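Local coordinates for putative uncharacterized protein (Chromobacterium violaceum, PDB 4RMM) that is of unknown function but probably hydrolyses acyl-CoA thioesters, as expected for a PaaI-like thioesterase of the hotdog superfamily, at residues P88-F93 with A138-L143; Y97-R102 with S132-V137. All blocks are in the same frame, centred on the assembly; numbering follows the deposited sequence.

Contact 1: residues P88-F93 with A138-L143; sequences PKIVDF and ARAHFL
The methyl of Ala138 lies 3.8 Å from CE1 of Phe93, starting an antiparallel pairing in which small residues receive the Phe93 ring. Arg139 adds only its backbone: its O accepts a CA-H...O contact from Phe93. At Ala140, which forms a non-hydrogen-bonded pair with Phe93, CB reaches the edge of that ring, 4.1 Å from CD1. His141 faces two successive residues, taking Val91 N on its O and giving its N to Asp92 O; one extra residue is thereby accommodated, and the register shifts as in a beta bulge. On the face of the sheet shared with Asp92, His141 ND1 donates to the syn lone pair of Asp92 OD2 at 3.1 Å, nearly straight (173°) and in the ring plane. The bond from His141 ND1 to Asp92 OD1 is shorter, 2.8 Å, but bent and weak. Asp92 CG, set between its backbone N and carbonyl carbon (chi1 62°), brings the carboxylate over toward His141; the carboxylate and imidazole planes are 73° apart. Phe142 turns back to the face of Phe93 and Ala140; CG1 of Ile90 covers one face of its ring, near the rim, and Ile90 CB is 3.7 Å from Phe142 CE2. Pro88 CG flanks the same ring obliquely. Leu143 closes the pairing with two bonds to Lys89, N to O at 2.6 Å and O to N at 3.1 Å. Pro88, Ile90, Phe93 and Phe142 all touch helix 67-80, strand 119-127 borders 138-143 on its other edge, and the sheet continues through Asp92 and Phe93 into the second subunit.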
loop_
_atom_site.group_PDB
_atom_site.type_symbol
_atom_site.label_atom_id
_atom_site.label_comp_id
_atom_site.label_asym_id
_atom_site.label_seq_id
_atom_site.Cartn_x
_atom_site.Cartn_y
_atom_site.Cartn_z
ATOM N N PRO A 88 -14.783 -4.388 -6.690
ATOM C CA PRO A 88 -15.007 -5.204 -5.489
ATOM C C PRO A 88 -14.520 -4.451 -4.258
ATOM O O PRO A 88 -13.720 -3.526 -4.372
ATOM C CB PRO A 88 -14.189 -6.462 -5.765
ATOM C CG PRO A 88 -13.073 -5.951 -6.627
ATOM C CD PRO A 88 -13.801 -5.028 -7.581
ATOM N N LYS A 89 -15.014 -4.836 -3.086
ATOM C CA LYS A 89 -14.623 -4.175 -1.851
ATOM C C LYS A 89 -13.655 -5.028 -1.048
ATOM O O LYS A 89 -13.927 -6.197 -0.741
ATOM C CB LYS A 89 -15.859 -3.856 -1.002
ATOM C CG LYS A 89 -16.907 -3.004 -1.716
ATOM C CD LYS A 89 -18.168 -2.868 -0.872
ATOM C CE LYS A 89 -19.334 -2.295 -1.674
ATOM N NZ LYS A 89 -20.621 -2.362 -0.906
ATOM N N ILE A 90 -12.529 -4.425 -0.695
ATOM C CA ILE A 90 -11.512 -5.109 0.074
ATOM C C ILE A 90 -11.886 -5.137 1.541
ATOM O O ILE A 90 -12.422 -4.161 2.076
ATOM C CB ILE A 90 -10.135 -4.433 -0.107
ATOM C CG1 ILE A 90 -9.074 -5.182 0.698
ATOM C CG2 ILE A 90 -10.227 -2.941 0.272
ATOM C CD1 ILE A 90 -7.671 -5.017 0.143
ATOM N N VAL A 91 -11.618 -6.274 2.186
ATOM C CA VAL A 91 -11.922 -6.460 3.588
ATOM C C VAL A 91 -10.634 -6.360 4.385
ATOM O O VAL A 91 -10.560 -5.619 5.384
ATOM C CB VAL A 91 -12.622 -7.823 3.813
ATOM C CG1 VAL A 91 -12.644 -8.173 5.291
ATOM C CG2 VAL A 91 -14.041 -7.750 3.277
ATOM N N ASP A 92 -9.612 -7.094 3.947
ATOM C CA ASP A 92 -8.312 -7.057 4.604
ATOM C C ASP A 92 -7.179 -7.368 3.634
ATOM O O ASP A 92 -7.400 -7.870 2.545
ATOM C CB ASP A 92 -8.249 -7.997 5.827
ATOM C CG ASP A 92 -8.463 -9.440 5.474
ATOM O OD1 ASP A 92 -7.817 -9.932 4.524
ATOM O OD2 ASP A 92 -9.266 -10.095 6.163
ATOM N N PHE A 93 -5.963 -7.061 4.055
ATOM C CA PHE A 93 -4.775 -7.242 3.232
ATOM C C PHE A 93 -3.552 -7.432 4.109
ATOM O O PHE A 93 -3.300 -6.613 4.995
ATOM C CB PHE A 93 -4.582 -6.000 2.371
ATOM C CG PHE A 93 -3.251 -5.920 1.712
ATOM C CD1 PHE A 93 -3.013 -6.580 0.483
ATOM C CD2 PHE A 93 -2.244 -5.155 2.266
ATOM C CE1 PHE A 93 -1.788 -6.452 -0.161
ATOM C CE2 PHE A 93 -1.008 -5.021 1.620
ATOM C CZ PHE A 93 -0.779 -5.668 0.407
ATOM N N ALA A 138 1.725 -11.606 -0.648
ATOM C CA ALA A 138 0.603 -10.939 -0.002
ATOM C C ALA A 138 -0.653 -11.767 -0.138
ATOM O O ALA A 138 -0.694 -12.740 -0.899
ATOM C CB ALA A 138 0.379 -9.563 -0.610
ATOM N N ARG A 139 -1.673 -11.372 0.611
ATOM C CA ARG A 139 -2.973 -12.020 0.599
ATOM C C ARG A 139 -4.053 -10.971 0.885
ATOM O O ARG A 139 -3.877 -10.092 1.731
ATOM C CB ARG A 139 -3.014 -13.153 1.632
ATOM C CG ARG A 139 -1.976 -14.241 1.324
ATOM C CD ARG A 139 -2.264 -15.583 1.987
ATOM N NE ARG A 139 -1.169 -16.540 1.791
ATOM C CZ ARG A 139 0.053 -16.387 2.296
ATOM N NH1 ARG A 139 0.338 -15.318 3.026
ATOM N NH2 ARG A 139 0.992 -17.302 2.078
ATOM N N ALA A 140 -5.153 -11.066 0.153
ATOM C CA ALA A 140 -6.255 -10.128 0.288
ATOM C C ALA A 140 -7.621 -10.797 0.140
ATOM O O ALA A 140 -7.770 -11.752 -0.618
ATOM C CB ALA A 140 -6.098 -9.033 -0.750
ATOM N N HIS A 141 -8.605 -10.290 0.880
ATOM C CA HIS A 141 -9.970 -10.798 0.837
ATOM C C HIS A 141 -10.852 -9.689 0.322
ATOM O O HIS A 141 -10.746 -8.547 0.768
ATOM C CB HIS A 141 -10.469 -11.205 2.230
ATOM C CG HIS A 141 -9.753 -12.383 2.809
ATOM N ND1 HIS A 141 -9.169 -12.362 4.059
ATOM C CD2 HIS A 141 -9.522 -13.620 2.311
ATOM C CE1 HIS A 141 -8.610 -13.531 4.302
ATOM N NE2 HIS A 141 -8.810 -14.315 3.255
ATOM N N PHE A 142 -11.727 -10.025 -0.617
ATOM C CA PHE A 142 -12.633 -9.045 -1.173
ATOM C C PHE A 142 -14.061 -9.517 -1.066
ATOM O O PHE A 142 -14.345 -10.715 -1.071
ATOM C CB PHE A 142 -12.324 -8.769 -2.643
ATOM C CG PHE A 142 -11.009 -8.082 -2.876
ATOM C CD1 PHE A 142 -9.814 -8.800 -2.827
ATOM C CD2 PHE A 142 -10.965 -6.720 -3.176
ATOM C CE1 PHE A 142 -8.595 -8.180 -3.076
ATOM C CE2 PHE A 142 -9.750 -6.080 -3.428
ATOM C CZ PHE A 142 -8.561 -6.816 -3.378
ATOM N N LEU A 143 -14.963 -8.554 -0.972
ATOM C CA LEU A 143 -16.376 -8.850 -0.888
ATOM C C LEU A 143 -16.943 -8.484 -2.250
ATOM O O LEU A 143 -16.744 -7.376 -2.730
ATOM C CB LEU A 143 -17.018 -7.997 0.202
ATOM C CG LEU A 143 -18.483 -8.318 0.455
ATOM C CD1 LEU A 143 -18.592 -9.669 1.143
ATOM C CD2 LEU A 143 -19.093 -7.220 1.302
#

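Contact 2: residues Y97-R102 with S132-V137; sequences YLRPGR and SKPVAV
Where strands 89-97 and 136-143 part, a classic beta bulge at Val135 and Ala136, both facing Ala126 of the next strand, meets the loop that leaves Tyr97. Tyr97 and Ala136 form an antiparallel non-hydrogen-bonded pair, Tyr97 CA lying 4.2 Å from Ala136 CB. Beyond it, two consecutive amides converge on one oxygen: Val135 O accepts Leu98 N at 2.9 Å and Arg99 N at 3.3 Å, both from the same face of its carbonyl plane. Leu98 CD1 lies 3.8 Å from Pro134 CG and 4.0 Å from Val137 CG1. Arg99 runs extended from CG to NE and lays one guanidinium face on the Lys133 backbone, Lys133 CA sitting 3.4 Å above the plane over its centre. From there Arg99 NH1 donates to Pro134 O at 2.7 Å, on a lone pair in the carbonyl plane, although the bond bends to 137° and lies 20° out of the guanidinium plane. Lys133 extends its own charge away. Val135 CG1 packs 3.5 Å from Arg99 O. The Tyr97 hydroxyl is hydrogen-bonded to Ile66 N and to Glu71 of the second subunit. The arrangement is thus a classic bulge at the start of strand 136-143, which runs between strands 119-127 and 89-97 in the antiparallel sheet, consistent with the hotdog superfamily.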
loop_
_atom_site.group_PDB
_atom_site.type_symbol
_atom_site.label_atom_id
_atom_site.label_comp_id
_atom_site.label_asym_id
_atom_site.label_seq_id
_atom_site.Cartn_x
_atom_site.Cartn_y
_atom_site.Cartn_z
ATOM N N TYR A 97 7.484 -9.265 3.847
ATOM C CA TYR A 97 8.654 -8.914 3.062
ATOM C C TYR A 97 9.615 -10.007 3.456
ATOM O O TYR A 97 10.002 -10.114 4.622
ATOM C CB TYR A 97 9.177 -7.534 3.465
ATOM C CG TYR A 97 8.305 -6.395 2.962
ATOM C CD1 TYR A 97 8.670 -5.665 1.825
ATOM C CD2 TYR A 97 7.110 -6.052 3.612
ATOM C CE1 TYR A 97 7.874 -4.629 1.348
ATOM C CE2 TYR A 97 6.305 -5.008 3.142
ATOM C CZ TYR A 97 6.698 -4.301 2.007
ATOM O OH TYR A 97 5.933 -3.260 1.515
ATOM N N LEU A 98 9.969 -10.830 2.473
ATOM C CA LEU A 98 10.836 -11.989 2.676
ATOM C C LEU A 98 12.312 -11.769 2.404
ATOM O O LEU A 98 13.161 -12.266 3.133
ATOM C CB LEU A 98 10.317 -13.147 1.809
ATOM C CG LEU A 98 8.852 -13.465 2.132
ATOM C CD1 LEU A 98 8.338 -14.524 1.206
ATOM C CD2 LEU A 98 8.735 -13.906 3.599
ATOM N N ARG A 99 12.620 -11.026 1.354
ATOM C CA ARG A 99 14.004 -10.792 0.990
ATOM C C ARG A 99 14.173 -9.413 0.395
ATOM O O ARG A 99 13.247 -8.849 -0.157
ATOM C CB ARG A 99 14.456 -11.821 -0.053
ATOM C CG ARG A 99 14.040 -13.250 0.248
ATOM C CD ARG A 99 14.380 -14.174 -0.911
ATOM N NE ARG A 99 14.305 -15.576 -0.509
ATOM C CZ ARG A 99 13.177 -16.200 -0.182
ATOM N NH1 ARG A 99 12.019 -15.544 -0.216
ATOM N NH2 ARG A 99 13.207 -17.472 0.194
ATOM N N PRO A 100 15.379 -8.860 0.491
ATOM C CA PRO A 100 15.608 -7.532 -0.070
ATOM C C PRO A 100 15.340 -7.595 -1.570
ATOM O O PRO A 100 15.319 -8.675 -2.154
ATOM C CB PRO A 100 17.083 -7.282 0.242
ATOM C CG PRO A 100 17.311 -8.106 1.484
ATOM C CD PRO A 100 16.580 -9.370 1.171
ATOM N N GLY A 101 15.130 -6.445 -2.192
ATOM C CA GLY A 101 14.900 -6.434 -3.620
ATOM C C GLY A 101 16.222 -6.246 -4.341
ATOM O O GLY A 101 17.154 -5.648 -3.792
ATOM N N ARG A 102 16.318 -6.761 -5.562
ATOM C CA ARG A 102 17.542 -6.613 -6.312
ATOM C C ARG A 102 17.304 -5.567 -7.413
ATOM O O ARG A 102 16.171 -5.090 -7.574
ATOM C CB ARG A 102 17.964 -7.991 -6.887
ATOM N N SER A 132 10.434 -19.003 -6.451
ATOM C CA SER A 132 10.534 -19.982 -5.376
ATOM C C SER A 132 11.102 -19.279 -4.141
ATOM O O SER A 132 10.943 -19.745 -3.016
ATOM C CB SER A 132 11.448 -21.140 -5.807
ATOM O OG SER A 132 12.526 -21.327 -4.908
ATOM N N LYS A 133 11.778 -18.155 -4.380
ATOM C CA LYS A 133 12.371 -17.331 -3.327
ATOM C C LYS A 133 11.841 -15.920 -3.580
ATOM O O LYS A 133 12.586 -15.009 -3.941
ATOM C CB LYS A 133 13.897 -17.356 -3.431
ATOM C CG LYS A 133 14.497 -18.737 -3.195
ATOM C CD LYS A 133 16.005 -18.718 -3.328
ATOM C CE LYS A 133 16.603 -20.089 -3.026
ATOM N NZ LYS A 133 18.094 -20.091 -3.123
ATOM N N PRO A 134 10.528 -15.726 -3.383
ATOM C CA PRO A 134 9.895 -14.424 -3.605
ATOM C C PRO A 134 10.416 -13.275 -2.752
ATOM O O PRO A 134 10.996 -13.479 -1.690
ATOM C CB PRO A 134 8.413 -14.726 -3.395
ATOM C CG PRO A 134 8.425 -15.822 -2.364
ATOM C CD PRO A 134 9.586 -16.697 -2.788
ATOM N N VAL A 135 10.263 -12.055 -3.256
ATOM C CA VAL A 135 10.694 -10.884 -2.521
ATOM C C VAL A 135 9.641 -10.598 -1.438
ATOM O O VAL A 135 9.964 -10.181 -0.326
ATOM C CB VAL A 135 10.825 -9.679 -3.468
ATOM C CG1 VAL A 135 10.837 -8.394 -2.683
ATOM C CG2 VAL A 135 12.118 -9.813 -4.277
ATOM N N ALA A 136 8.387 -10.870 -1.778
ATOM C CA ALA A 136 7.259 -10.662 -0.877
ATOM C C ALA A 136 6.026 -11.444 -1.341
ATOM O O ALA A 136 5.839 -11.696 -2.536
ATOM C CB ALA A 136 6.928 -9.173 -0.801
ATOM N N VAL A 137 5.207 -11.863 -0.387
ATOM C CA VAL A 137 3.965 -12.566 -0.715
ATOM C C VAL A 137 2.836 -11.851 0.035
ATOM O O VAL A 137 2.976 -11.507 1.210
ATOM C CB VAL A 137 4.000 -14.057 -0.298
ATOM C CG1 VAL A 137 5.115 -14.807 -1.082
ATOM C CG2 VAL A 137 4.235 -14.165 1.190
#

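In the fold
Contacts 1 and 2 follow the same pair of neighbouring strands, 89-97 and 136-143, in one antiparallel sheet, and their centres lie 21 Å apart. Contact 1 takes the start of the first strand and the end of the second; contact 2 takes the opposite ends, where strand 89-97 gives way to a loop and strand 136-143 begins. Along the chain contact 2 is nested inside contact 1, and strands 106-115 and 119-127 lie between its segments. Strand 89-97 is outermost within the chain, and the second subunit pairs with it; contact 1 lies along the dimer interface, and contact 2 reaches it through Tyr97, consistent with a hotdog thioesterase dimer built on a continuous sheet.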